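Side-chain contacts in polyhedrin (Simulium ubiquitum cypovirus, PDB 5A9A), which probably builds the crystalline polyhedra, or occlusion bodies, of an insect cypovirus, and binds UTP in these crystals: residues R21-G26 with G236-S241; M151-L156 with C224-A229; N28-I33 with N111-W116; L49-A54 with I215-A220. One frame throughout, in Å; residues are numbered along the deposited sequence.

How the contacts relate
Contacts 2 and 4 are the closest neighbours, their centres about 13 Å apart: helix 211-221 is followed in the chain by strand 225-226, and both contacts reach the six-stranded antiparallel sheet. Contact 3 brings together loops at the ends of strands 34-41 and 105-111 of that sheet, and its Asn111 and Gly112 bond to the backbone of contact 2. Contact 1, its centre about 17 Å from that of contact 4, joins helix 11-25 to the tail after strand 232-234 and encloses the others along the chain. Contact 4 crosses contacts 2 and 3 in sequence. Contacts 1, 3 and 4 lie at the interface with the second subunit, which contact 2 meets through Leu156.

Contact 1. Residues R21-G26 with G236-S241; sequences RQLVQG and GLAGDS
Leu23 is the first residue of 21-26 to reach the C-terminal tail, and it does so lightly. Its side chain leaves helix 11-25 in the direction of the tail, and Leu23 CD1 stands 4.4 Å from Ala238 CB, methyl against methyl. A leucine suits this place because it serves two partners, packing also on Arg136 of the second subunit.

Val24 carries more of the contact. Its CG1 is anti to the backbone N (chi1 171°), which puts CG2 anti to the carbonyl carbon and turns that second methyl against the peptide link between Leu237 and Ala238. There Val24 CG2 comes within 4.0 Å of Ala238 N and 4.2 Å of Ala238 CB. The same methyl meets Leu237 CD1 at 4.3 Å, so one branch of a compact side chain touches two successive tail residues. The small Ala238 lets the tail backbone itself approach the helix. Leu237 divides its methyls between two neighbours: CD1 turns to Val24, while CD2 packs on Ser154 of contact 2.

At the end of the segment, Gly26 offers its carbonyl O to Arg138 of the second subunit.

No hydrogen bond or salt bridge joins 21-26 to 236-241, and the apolar approaches are loose. The contact therefore offers modest dispersion and hydrophobic shielding at the surface. Polar bonds nearby are made with other partners, among them Arg135 of the second subunit, which bonds to Gly236 O, and Asn235 of the same chain, whose OD1 accepts from Leu237 N.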
loop_
_atom_site.group_PDB
_atom_site.type_symbol
_atom_site.label_atom_id
_atom_site.label_comp_id
_atom_site.label_asym_id
_atom_site.label_seq_id
_atom_site.Cartn_x
_atom_site.Cartn_y
_atom_site.Cartn_z
ATOM N N ARG A 21 -13.882 -30.725 -11.280
ATOM C CA ARG A 21 -13.165 -29.981 -12.315
ATOM C C ARG A 21 -13.239 -28.486 -12.037
ATOM O O ARG A 21 -12.282 -27.752 -12.281
ATOM C CB ARG A 21 -13.736 -30.289 -13.704
ATOM C CG ARG A 21 -13.358 -31.668 -14.227
ATOM C CD ARG A 21 -14.037 -32.004 -15.549
ATOM N NE ARG A 21 -13.561 -31.189 -16.667
ATOM C CZ ARG A 21 -14.314 -30.329 -17.347
ATOM N NH1 ARG A 21 -15.590 -30.152 -17.031
ATOM N NH2 ARG A 21 -13.792 -29.639 -18.351
ATOM N N GLN A 22 -14.381 -28.047 -11.522
ATOM C CA GLN A 22 -14.604 -26.643 -11.199
ATOM C C GLN A 22 -13.528 -26.094 -10.265
ATOM O O GLN A 22 -13.059 -24.970 -10.439
ATOM C CB GLN A 22 -15.982 -26.475 -10.557
ATOM C CG GLN A 22 -16.309 -25.058 -10.134
ATOM C CD GLN A 22 -17.771 -24.888 -9.775
ATOM O OE1 GLN A 22 -18.189 -25.200 -8.660
ATOM N NE2 GLN A 22 -18.560 -24.396 -10.724
ATOM N N LEU A 23 -13.143 -26.888 -9.273
ATOM C CA LEU A 23 -12.133 -26.464 -8.308
ATOM C C LEU A 23 -10.756 -26.369 -8.957
ATOM O O LEU A 23 -9.921 -25.562 -8.546
ATOM C CB LEU A 23 -12.085 -27.434 -7.126
ATOM C CG LEU A 23 -13.299 -27.407 -6.195
ATOM C CD1 LEU A 23 -13.213 -28.548 -5.198
ATOM C CD2 LEU A 23 -13.408 -26.071 -5.476
ATOM N N VAL A 24 -10.524 -27.191 -9.973
ATOM C CA VAL A 24 -9.243 -27.200 -10.670
ATOM C C VAL A 24 -9.194 -26.156 -11.782
ATOM O O VAL A 24 -8.139 -25.586 -12.057
ATOM C CB VAL A 24 -8.937 -28.589 -11.264
ATOM C CG1 VAL A 24 -7.713 -28.534 -12.167
ATOM C CG2 VAL A 24 -8.733 -29.606 -10.151
ATOM N N GLN A 25 -10.334 -25.905 -12.420
ATOM C CA GLN A 25 -10.392 -24.959 -13.532
ATOM C C GLN A 25 -10.883 -23.579 -13.098
ATOM O O GLN A 25 -10.637 -22.582 -13.780
ATOM C CB GLN A 25 -11.290 -25.502 -14.644
ATOM C CG GLN A 25 -10.848 -26.851 -15.178
ATOM C CD GLN A 25 -11.484 -27.190 -16.511
ATOM O OE1 GLN A 25 -12.059 -26.328 -17.174
ATOM N NE2 GLN A 25 -11.383 -28.451 -16.910
ATOM N N GLY A 26 -11.580 -23.527 -11.969
ATOM C CA GLY A 26 -12.082 -22.272 -11.439
ATOM C C GLY A 26 -11.022 -21.183 -11.380
ATOM O O GLY A 26 -11.281 -20.041 -11.750
ATOM N N GLY A 236 -3.127 -28.314 -3.945
ATOM C CA GLY A 236 -4.089 -27.362 -4.471
ATOM C C GLY A 236 -5.193 -27.990 -5.302
ATOM O O GLY A 236 -6.166 -27.324 -5.658
ATOM N N LEU A 237 -5.048 -29.276 -5.607
ATOM C CA LEU A 237 -5.983 -29.970 -6.485
ATOM C C LEU A 237 -7.182 -30.522 -5.716
ATOM O O LEU A 237 -7.228 -30.469 -4.489
ATOM C CB LEU A 237 -5.265 -31.107 -7.218
ATOM C CG LEU A 237 -4.849 -30.890 -8.678
ATOM C CD1 LEU A 237 -4.608 -29.423 -9.016
ATOM C CD2 LEU A 237 -3.610 -31.718 -8.985
ATOM N N ALA A 238 -8.149 -31.056 -6.454
ATOM C CA ALA A 238 -9.360 -31.604 -5.858
ATOM C C ALA A 238 -9.129 -33.024 -5.366
ATOM O O ALA A 238 -8.300 -33.752 -5.909
ATOM C CB ALA A 238 -10.497 -31.584 -6.871
ATOM N N GLY A 239 -9.868 -33.415 -4.333
ATOM C CA GLY A 239 -9.851 -34.787 -3.871
ATOM C C GLY A 239 -10.393 -35.705 -4.948
ATOM O O GLY A 239 -11.180 -35.282 -5.797
ATOM N N ASP A 240 -9.966 -36.961 -4.925
ATOM C CA ASP A 240 -10.460 -37.947 -5.879
ATOM C C ASP A 240 -10.169 -39.349 -5.368
ATOM O O ASP A 240 -9.353 -39.532 -4.465
ATOM C CB ASP A 240 -9.799 -37.756 -7.246
ATOM C CG ASP A 240 -10.653 -38.283 -8.387
ATOM O OD1 ASP A 240 -11.572 -39.091 -8.129
ATOM O OD2 ASP A 240 -10.400 -37.889 -9.545
ATOM N N SER A 241 -10.850 -40.337 -5.938
ATOM C CA SER A 241 -10.501 -41.731 -5.698
ATOM C C SER A 241 -9.603 -42.190 -6.836
ATOM O O SER A 241 -9.419 -41.466 -7.814
ATOM C CB SER A 241 -11.756 -42.603 -5.623
ATOM O OG SER A 241 -12.500 -42.531 -6.827
#

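Contact 2. Residues M151-L156 with C224-A229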
loop_
_atom_site.group_PDB
_atom_site.type_symbol
_atom_site.label_atom_id
_atom_site.label_comp_id
_atom_site.label_asym_id
_atom_site.label_seq_id
_atom_site.Cartn_x
_atom_site.Cartn_y
_atom_site.Cartn_z
ATOM N N MET A 151 9.281 -25.574 -6.436
ATOM C CA MET A 151 8.968 -26.987 -6.593
ATOM C C MET A 151 7.502 -27.175 -6.969
ATOM O O MET A 151 6.599 -26.708 -6.272
ATOM C CB MET A 151 9.310 -27.742 -5.310
ATOM C CG MET A 151 10.778 -27.609 -4.917
ATOM S SD MET A 151 11.182 -28.328 -3.318
ATOM C CE MET A 151 10.588 -27.049 -2.211
ATOM N N LYS A 152 7.275 -27.862 -8.082
ATOM C CA LYS A 152 5.937 -28.021 -8.634
ATOM C C LYS A 152 5.147 -29.074 -7.864
ATOM O O LYS A 152 5.573 -30.220 -7.748
ATOM C CB LYS A 152 6.029 -28.407 -10.114
ATOM C CG LYS A 152 4.706 -28.360 -10.865
ATOM C CD LYS A 152 4.909 -28.512 -12.369
ATOM C CE LYS A 152 3.575 -28.636 -13.096
ATOM N NZ LYS A 152 3.723 -28.605 -14.578
ATOM N N CYS A 153 3.993 -28.671 -7.340
ATOM C CA CYS A 153 3.117 -29.581 -6.613
ATOM C C CYS A 153 1.983 -30.036 -7.513
ATOM O O CYS A 153 1.478 -31.149 -7.372
ATOM C CB CYS A 153 2.546 -28.898 -5.368
ATOM S SG CYS A 153 3.775 -28.528 -4.099
ATOM N N SER A 154 1.588 -29.167 -8.437
ATOM C CA SER A 154 0.532 -29.475 -9.390
ATOM C C SER A 154 0.479 -28.380 -10.442
ATOM O O SER A 154 1.327 -27.489 -10.471
ATOM C CB SER A 154 -0.822 -29.560 -8.687
ATOM O OG SER A 154 -1.268 -28.272 -8.293
ATOM N N ALA A 155 -0.529 -28.448 -11.301
ATOM C CA ALA A 155 -0.754 -27.412 -12.297
ATOM C C ALA A 155 -1.211 -26.111 -11.638
ATOM O O ALA A 155 -1.152 -25.044 -12.251
ATOM C CB ALA A 155 -1.785 -27.883 -13.308
ATOM N N LEU A 156 -1.663 -26.199 -10.388
ATOM C CA LEU A 156 -2.199 -25.033 -9.684
ATOM C C LEU A 156 -1.217 -24.382 -8.710
ATOM O O LEU A 156 -1.364 -23.202 -8.379
ATOM C CB LEU A 156 -3.459 -25.414 -8.902
ATOM C CG LEU A 156 -4.821 -25.146 -9.541
ATOM C CD1 LEU A 156 -5.901 -25.291 -8.481
ATOM C CD2 LEU A 156 -4.880 -23.762 -10.168
ATOM N N CYS A 224 -0.772 -25.268 -1.674
ATOM C CA CYS A 224 0.175 -26.371 -1.766
ATOM C C CYS A 224 1.226 -26.268 -0.669
ATOM O O CYS A 224 1.623 -25.174 -0.266
ATOM C CB CYS A 224 0.829 -26.451 -3.149
ATOM S SG CYS A 224 2.043 -25.170 -3.518
ATOM N N TYR A 225 1.659 -27.420 -0.174
ATOM C CA TYR A 225 2.637 -27.460 0.899
ATOM C C TYR A 225 3.491 -28.710 0.810
ATOM O O TYR A 225 2.982 -29.805 0.594
ATOM C CB TYR A 225 1.945 -27.421 2.262
ATOM C CG TYR A 225 2.923 -27.395 3.413
ATOM C CD1 TYR A 225 3.608 -26.230 3.737
ATOM C CD2 TYR A 225 3.168 -28.532 4.170
ATOM C CE1 TYR A 225 4.513 -26.200 4.780
ATOM C CE2 TYR A 225 4.069 -28.511 5.220
ATOM C CZ TYR A 225 4.737 -27.343 5.520
ATOM O OH TYR A 225 5.632 -27.315 6.564
ATOM N N ILE A 226 4.796 -28.529 0.978
ATOM C CA ILE A 226 5.733 -29.635 1.066
ATOM C C ILE A 226 6.345 -29.584 2.457
ATOM O O ILE A 226 6.918 -28.568 2.847
ATOM C CB ILE A 226 6.835 -29.516 -0.002
ATOM C CG1 ILE A 226 6.214 -29.185 -1.363
ATOM C CG2 ILE A 226 7.650 -30.799 -0.069
ATOM C CD1 ILE A 226 7.198 -29.204 -2.513
ATOM N N ASP A 227 6.212 -30.666 3.218
ATOM C CA ASP A 227 6.619 -30.641 4.617
ATOM C C ASP A 227 8.125 -30.794 4.777
ATOM O O ASP A 227 8.854 -30.940 3.797
ATOM C CB ASP A 227 5.872 -31.707 5.429
ATOM C CG ASP A 227 6.169 -33.122 4.966
ATOM O OD1 ASP A 227 7.332 -33.417 4.614
ATOM O OD2 ASP A 227 5.232 -33.949 4.978
ATOM N N SER A 228 8.582 -30.757 6.023
ATOM C CA SER A 228 10.010 -30.761 6.328
ATOM C C SER A 228 10.714 -32.035 5.864
ATOM O O SER A 228 11.942 -32.075 5.787
ATOM C CB SER A 228 10.224 -30.568 7.831
ATOM O OG SER A 228 9.503 -31.535 8.579
ATOM N N ALA A 229 9.937 -33.071 5.566
ATOM C CA ALA A 229 10.497 -34.325 5.068
ATOM C C ALA A 229 10.412 -34.382 3.544
ATOM O O ALA A 229 10.629 -35.433 2.938
ATOM C CB ALA A 229 9.774 -35.506 5.686
#
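Cys153 and Cys224 face each other with their sulfurs set differently about CA-CB. Cys153 SG is anti to its carbonyl carbon (chi1 -67°), beside the backbone N, whereas Cys224 SG sits between the backbone N and the carbonyl carbon (chi1 73°). The approach of the backbones brings Cys153 CB to 3.7 Å from Cys224 CB; the torsions decide where the sulfurs go, directing Cys153 SG to Cys224 CB and to Ile226. The sulfurs remain unlinked: Cys153 SG and Cys224 SG are 3.8 Å apart, far beyond a disulfide bond, and behave as compact apolar groups.

Ile226 fills the next position along strand 225-226. Its extended CG1-CD1 branch lies between two partners, with Ile226 CG1 3.7 Å from Cys153 SG and Ile226 CD1 3.8 Å from Met151 CB. Met151 bends at its last torsion, curling its methyl back until Met151 CE is 4.0 Å from Ile226 CD1. A flexible thioether can follow the isoleucine in this way at an exposed edge, while the narrow cysteines fit where the backbones draw closest.

A turn follows each strand. Ser154 OG accepts from Leu156 N at 3.0 Å, forming an ST turn, and also bonds to Asn235 O. Asp227 OD1 takes Ala229 N at 2.8 Å in an Asx turn, within the loop linking strands 225-226 and 232-234.

No hydrogen bond joins 151-156 to 224-229. Their direct contact is apolar packing of sulfur, methylene and methyl groups, and Phe159 of strand 157-163 is a shared neighbour, touched by Met151, Cys153 and Ile226.

Contact 3. Residues N28-I33 with N111-W116; sequences NVQDAI and NGNICW
Asn28 and Asn113 make the main direct contact, by packing and not by hydrogen bonding. Asn28 OD1 rests 3.3 Å from Asn113 CB and 3.5 Å from Asn113 CG; the side chains cross at about a right angle, their amide planes 67° apart. Asn113 reaches the other loop because its CG is anti to the backbone N (chi1 -175°). Gln30, bent at chi2, brings NE2 to 4.1 Å from Asn113 ND2, but these two donors have other partners. Gln30 NE2 bonds to Arg178 O, and Gln30 OE1 accepts from Arg185 NH1.

Hydrogen bonding between the loops runs through water. One molecule donates to Val29 O at 2.8 Å and accepts from Asn113 ND2 at 3.2 Å. The amide suits this site because OD1 at the same time accepts from Arg178 NH1. A second water donates to Ile33 O at 2.7 Å and accepts from the backbone Asn113 N at 2.9 Å.

Val29 to Ala32 form a type II beta turn, with Asp31 at positive phi in its third position. Gly112, whose backbone angles disfavour any side chain, precedes Asn113, the centre of an inverse gamma turn. The whole is a water-bridged meeting of two tight turns at one end of the large antiparallel sheet.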
loop_
_atom_site.group_PDB
_atom_site.type_symbol
_atom_site.label_atom_id
_atom_site.label_comp_id
_atom_site.label_asym_id
_atom_site.label_seq_id
_atom_site.Cartn_x
_atom_site.Cartn_y
_atom_site.Cartn_z
ATOM N N ASN A 28 -8.649 -20.637 -13.265
ATOM C CA ASN A 28 -8.148 -20.243 -14.582
ATOM C C ASN A 28 -9.058 -19.276 -15.342
ATOM O O ASN A 28 -8.716 -18.833 -16.439
ATOM C CB ASN A 28 -7.876 -21.481 -15.438
ATOM C CG ASN A 28 -6.763 -22.341 -14.877
ATOM O OD1 ASN A 28 -5.881 -21.851 -14.171
ATOM N ND2 ASN A 28 -6.795 -23.632 -15.188
ATOM N N VAL A 29 -10.215 -18.960 -14.769
ATOM C CA VAL A 29 -11.080 -17.927 -15.327
ATOM C C VAL A 29 -10.411 -16.576 -15.103
ATOM O O VAL A 29 -9.846 -16.329 -14.038
ATOM C CB VAL A 29 -12.464 -17.918 -14.651
ATOM C CG1 VAL A 29 -13.316 -16.771 -15.185
ATOM C CG2 VAL A 29 -13.167 -19.250 -14.855
ATOM N N GLN A 30 -10.459 -15.701 -16.101
ATOM C CA GLN A 30 -9.859 -14.380 -15.952
ATOM C C GLN A 30 -10.522 -13.633 -14.799
ATOM O O GLN A 30 -11.745 -13.650 -14.650
ATOM C CB GLN A 30 -9.950 -13.578 -17.254
ATOM C CG GLN A 30 -8.955 -14.026 -18.319
ATOM C CD GLN A 30 -7.510 -13.806 -17.896
ATOM O OE1 GLN A 30 -7.071 -12.672 -17.712
ATOM N NE2 GLN A 30 -6.767 -14.897 -17.735
ATOM N N ASP A 31 -9.693 -12.989 -13.984
ATOM C CA ASP A 31 -10.133 -12.320 -12.757
ATOM C C ASP A 31 -10.486 -13.299 -11.634
ATOM O O ASP A 31 -11.090 -12.916 -10.630
ATOM C CB ASP A 31 -11.296 -11.363 -13.024
ATOM C CG ASP A 31 -10.824 -9.946 -13.314
ATOM O OD1 ASP A 31 -9.612 -9.763 -13.547
ATOM O OD2 ASP A 31 -11.657 -9.015 -13.315
ATOM N N ALA A 32 -10.105 -14.561 -11.800
ATOM C CA ALA A 32 -10.148 -15.504 -10.691
ATOM C C ALA A 32 -9.064 -15.104 -9.697
ATOM O O ALA A 32 -8.075 -14.474 -10.069
ATOM C CB ALA A 32 -9.927 -16.922 -11.179
ATOM N N ILE A 33 -9.251 -15.465 -8.434
ATOM C CA ILE A 33 -8.296 -15.102 -7.395
ATOM C C ILE A 33 -7.043 -15.971 -7.441
ATOM O O ILE A 33 -7.109 -17.168 -7.714
ATOM C CB ILE A 33 -8.934 -15.217 -5.993
ATOM C CG1 ILE A 33 -9.895 -14.049 -5.748
ATOM C CG2 ILE A 33 -7.861 -15.253 -4.913
ATOM C CD1 ILE A 33 -9.217 -12.694 -5.702
ATOM N N ASN A 111 -0.206 -20.158 -5.469
ATOM C CA ASN A 111 -1.299 -20.947 -6.022
ATOM C C ASN A 111 -2.200 -20.153 -6.956
ATOM O O ASN A 111 -2.545 -19.004 -6.677
ATOM C CB ASN A 111 -2.142 -21.526 -4.891
ATOM C CG ASN A 111 -1.306 -22.244 -3.857
ATOM O OD1 ASN A 111 -1.151 -23.464 -3.906
ATOM N ND2 ASN A 111 -0.753 -21.488 -2.912
ATOM N N GLY A 112 -2.581 -20.783 -8.063
ATOM C CA GLY A 112 -3.502 -20.183 -9.008
ATOM C C GLY A 112 -2.958 -20.137 -10.423
ATOM O O GLY A 112 -1.907 -20.705 -10.728
ATOM N N ASN A 113 -3.694 -19.447 -11.285
ATOM C CA ASN A 113 -3.335 -19.296 -12.685
ATOM C C ASN A 113 -2.217 -18.268 -12.835
ATOM O O ASN A 113 -2.455 -17.131 -13.246
ATOM C CB ASN A 113 -4.572 -18.859 -13.469
ATOM C CG ASN A 113 -4.330 -18.785 -14.954
ATOM O OD1 ASN A 113 -3.483 -19.499 -15.496
ATOM N ND2 ASN A 113 -5.083 -17.924 -15.630
ATOM N N ILE A 114 -0.998 -18.683 -12.497
ATOM C CA ILE A 114 0.140 -17.775 -12.413
ATOM C C ILE A 114 1.109 -17.955 -13.581
ATOM O O ILE A 114 1.431 -19.079 -13.972
ATOM C CB ILE A 114 0.897 -17.996 -11.084
ATOM C CG1 ILE A 114 0.008 -17.580 -9.910
ATOM C CG2 ILE A 114 2.207 -17.219 -11.070
ATOM C CD1 ILE A 114 0.503 -18.047 -8.558
ATOM N N CYS A 115 1.567 -16.836 -14.138
ATOM C CA CYS A 115 2.564 -16.864 -15.202
ATOM C C CYS A 115 3.932 -17.129 -14.589
ATOM O O CYS A 115 4.662 -16.198 -14.243
ATOM C CB CYS A 115 2.581 -15.537 -15.962
ATOM S SG CYS A 115 3.710 -15.515 -17.378
ATOM N N TRP A 116 4.273 -18.406 -14.460
ATOM C CA TRP A 116 5.467 -18.813 -13.735
ATOM C C TRP A 116 6.732 -18.228 -14.349
ATOM O O TRP A 116 7.700 -17.949 -13.644
ATOM C CB TRP A 116 5.535 -20.340 -13.679
ATOM C CG TRP A 116 4.365 -20.916 -12.958
ATOM C CD1 TRP A 116 3.334 -21.632 -13.495
ATOM C CD2 TRP A 116 4.086 -20.796 -11.559
ATOM N NE1 TRP A 116 2.435 -21.972 -12.512
ATOM C CE2 TRP A 116 2.874 -21.468 -11.314
ATOM C CE3 TRP A 116 4.749 -20.184 -10.488
ATOM C CZ2 TRP A 116 2.311 -21.558 -10.039
ATOM C CZ3 TRP A 116 4.186 -20.263 -9.225
ATOM C CH2 TRP A 116 2.980 -20.949 -9.010
HETATM O O HOH W 1 -7.088 -16.511 -13.620
HETATM O O HOH W 2 -6.054 -18.252 -9.995
#

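Contact 4. Residues L49-A54 with I215-A220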
loop_
_atom_site.group_PDB
_atom_site.type_symbol
_atom_site.label_atom_id
_atom_site.label_comp_id
_atom_site.label_asym_id
_atom_site.label_seq_id
_atom_site.Cartn_x
_atom_site.Cartn_y
_atom_site.Cartn_z
ATOM N N LEU A 49 2.603 -16.891 9.291
ATOM C CA LEU A 49 2.094 -17.043 7.933
ATOM C C LEU A 49 1.316 -15.813 7.489
ATOM O O LEU A 49 0.395 -15.366 8.173
ATOM C CB LEU A 49 1.208 -18.290 7.847
ATOM C CG LEU A 49 0.719 -18.701 6.454
ATOM C CD1 LEU A 49 0.439 -20.194 6.417
ATOM C CD2 LEU A 49 -0.515 -17.910 6.044
ATOM N N ILE A 50 1.687 -15.272 6.334
ATOM C CA ILE A 50 0.992 -14.117 5.780
ATOM C C ILE A 50 0.289 -14.497 4.485
ATOM O O ILE A 50 0.922 -14.898 3.509
ATOM C CB ILE A 50 1.944 -12.938 5.536
ATOM C CG1 ILE A 50 2.699 -12.600 6.825
ATOM C CG2 ILE A 50 1.172 -11.726 5.045
ATOM C CD1 ILE A 50 3.972 -13.398 7.017
ATOM N N ASP A 51 -1.031 -14.350 4.492
ATOM C CA ASP A 51 -1.881 -14.830 3.412
ATOM C C ASP A 51 -2.272 -13.695 2.467
ATOM O O ASP A 51 -2.892 -12.716 2.883
ATOM C CB ASP A 51 -3.127 -15.484 4.017
ATOM C CG ASP A 51 -4.165 -15.856 2.975
ATOM O OD1 ASP A 51 -3.780 -16.162 1.831
ATOM O OD2 ASP A 51 -5.372 -15.841 3.305
ATOM N N TYR A 52 -1.906 -13.837 1.195
ATOM C CA TYR A 52 -2.194 -12.826 0.180
ATOM C C TYR A 52 -3.195 -13.351 -0.841
ATOM O O TYR A 52 -3.190 -14.539 -1.171
ATOM C CB TYR A 52 -0.924 -12.442 -0.587
ATOM C CG TYR A 52 0.112 -11.647 0.179
ATOM C CD1 TYR A 52 1.067 -12.281 0.960
ATOM C CD2 TYR A 52 0.164 -10.261 0.080
ATOM C CE1 TYR A 52 2.026 -11.557 1.648
ATOM C CE2 TYR A 52 1.118 -9.530 0.762
ATOM C CZ TYR A 52 2.047 -10.183 1.543
ATOM O OH TYR A 52 3.000 -9.458 2.219
ATOM N N ASN A 53 -4.044 -12.467 -1.353
ATOM C CA ASN A 53 -4.861 -12.801 -2.515
ATOM C C ASN A 53 -5.085 -11.589 -3.417
ATOM O O ASN A 53 -5.139 -10.449 -2.949
ATOM C CB ASN A 53 -6.198 -13.438 -2.100
ATOM C CG ASN A 53 -7.260 -12.409 -1.733
ATOM O OD1 ASN A 53 -7.724 -11.645 -2.579
ATOM N ND2 ASN A 53 -7.668 -12.409 -0.472
ATOM N N ALA A 54 -5.189 -11.844 -4.717
ATOM C CA ALA A 54 -5.453 -10.793 -5.695
ATOM C C ALA A 54 -5.862 -11.426 -7.021
ATOM O O ALA A 54 -5.516 -12.574 -7.298
ATOM C CB ALA A 54 -4.233 -9.913 -5.882
ATOM N N ILE A 215 0.394 -27.844 8.394
ATOM C CA ILE A 215 -0.103 -28.751 7.364
ATOM C C ILE A 215 -1.625 -28.704 7.340
ATOM O O ILE A 215 -2.242 -28.671 6.275
ATOM C CB ILE A 215 0.350 -30.203 7.607
ATOM C CG1 ILE A 215 1.869 -30.324 7.466
ATOM C CG2 ILE A 215 -0.321 -31.140 6.619
ATOM C CD1 ILE A 215 2.413 -31.681 7.877
ATOM N N ASP A 216 -2.223 -28.698 8.526
ATOM C CA ASP A 216 -3.675 -28.622 8.658
ATOM C C ASP A 216 -4.225 -27.360 7.985
ATOM O O ASP A 216 -5.224 -27.414 7.262
ATOM C CB ASP A 216 -4.063 -28.654 10.140
ATOM C CG ASP A 216 -5.555 -28.814 10.355
ATOM O OD1 ASP A 216 -6.275 -27.794 10.331
ATOM O OD2 ASP A 216 -6.008 -29.959 10.562
ATOM N N TYR A 217 -3.569 -26.226 8.222
ATOM C CA TYR A 217 -3.982 -24.955 7.626
ATOM C C TYR A 217 -3.901 -25.003 6.102
ATOM O O TYR A 217 -4.838 -24.620 5.404
ATOM C CB TYR A 217 -3.103 -23.816 8.149
ATOM C CG TYR A 217 -3.449 -22.446 7.593
ATOM C CD1 TYR A 217 -4.392 -21.639 8.218
ATOM C CD2 TYR A 217 -2.816 -21.954 6.457
ATOM C CE1 TYR A 217 -4.704 -20.385 7.720
ATOM C CE2 TYR A 217 -3.123 -20.703 5.951
ATOM C CZ TYR A 217 -4.066 -19.923 6.587
ATOM O OH TYR A 217 -4.376 -18.676 6.091
ATOM N N MET A 218 -2.771 -25.475 5.590
ATOM C CA MET A 218 -2.551 -25.506 4.150
ATOM C C MET A 218 -3.568 -26.423 3.467
ATOM O O MET A 218 -4.068 -26.121 2.384
ATOM C CB MET A 218 -1.119 -25.949 3.843
ATOM C CG MET A 218 -0.059 -25.023 4.437
ATOM S SD MET A 218 -0.201 -23.314 3.860
ATOM C CE MET A 218 0.408 -23.476 2.178
ATOM N N GLN A 219 -3.883 -27.538 4.114
ATOM C CA GLN A 219 -4.880 -28.463 3.591
ATOM C C GLN A 219 -6.297 -27.895 3.701
ATOM O O GLN A 219 -7.138 -28.136 2.833
ATOM C CB GLN A 219 -4.770 -29.817 4.299
ATOM C CG GLN A 219 -3.481 -30.551 3.955
ATOM C CD GLN A 219 -3.380 -31.929 4.575
ATOM O OE1 GLN A 219 -3.926 -32.186 5.647
ATOM N NE2 GLN A 219 -2.670 -32.826 3.898
ATOM N N ALA A 220 -6.558 -27.135 4.760
ATOM C CA ALA A 220 -7.855 -26.492 4.932
ATOM C C ALA A 220 -8.088 -25.414 3.874
ATOM O O ALA A 220 -9.189 -25.292 3.333
ATOM C CB ALA A 220 -7.968 -25.889 6.325
#
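Strand 49-54 and helix 215-220, which touch chiefly through Leu49 and Tyr217, run almost parallel, 8° between their directions, with axes 12.1 Å apart at closest approach. No CA pair is closer than Leu49 and Tyr217, at 10.0 Å, so long side chains must bridge the gap. Leu49 and Asp51 point from one face of the strand to the helix; Tyr217 meets both, and Met218 meets Leu49.

Tyr217 does most of this. With CG anti to its backbone N (chi1 -180°), the ring reaches straight out to the sheet. Leu49 CD1 approaches it obliquely, 3.6 Å from Tyr217 CE2, while the other methyl, Leu49 CD2, lies 3.9 Å from Tyr217 OH. A branched leucine can thus touch the CD2-CE2 bond of the ring with CD1, and CE2 and OH with CD2. Met218, folded at its second and third torsions, sets its sulfur in the plane of the Tyr217 ring at the ring edge, and Met218 SD closes on Leu49 CD1 at 4.1 Å.

The phenol oxygen ends near Asp51, with Tyr217 OH 4.0 Å from Asp51 CB. The carboxylate stands 80° from the ring plane, and Asp51 OD2 is 4.1 Å from Tyr217 OH, too far for a bond. Its salt bridge is instead with Arg35 of strand 34-41, whose side chain Tyr217 also touches; Arg87 of the second subunit makes a long, weak ion pair.

All four residues are buried. Hydrophobic packing thus fixes the helix to the sheet, and the one charge in the contact is paired with Arg35, which probably favours its ionised form.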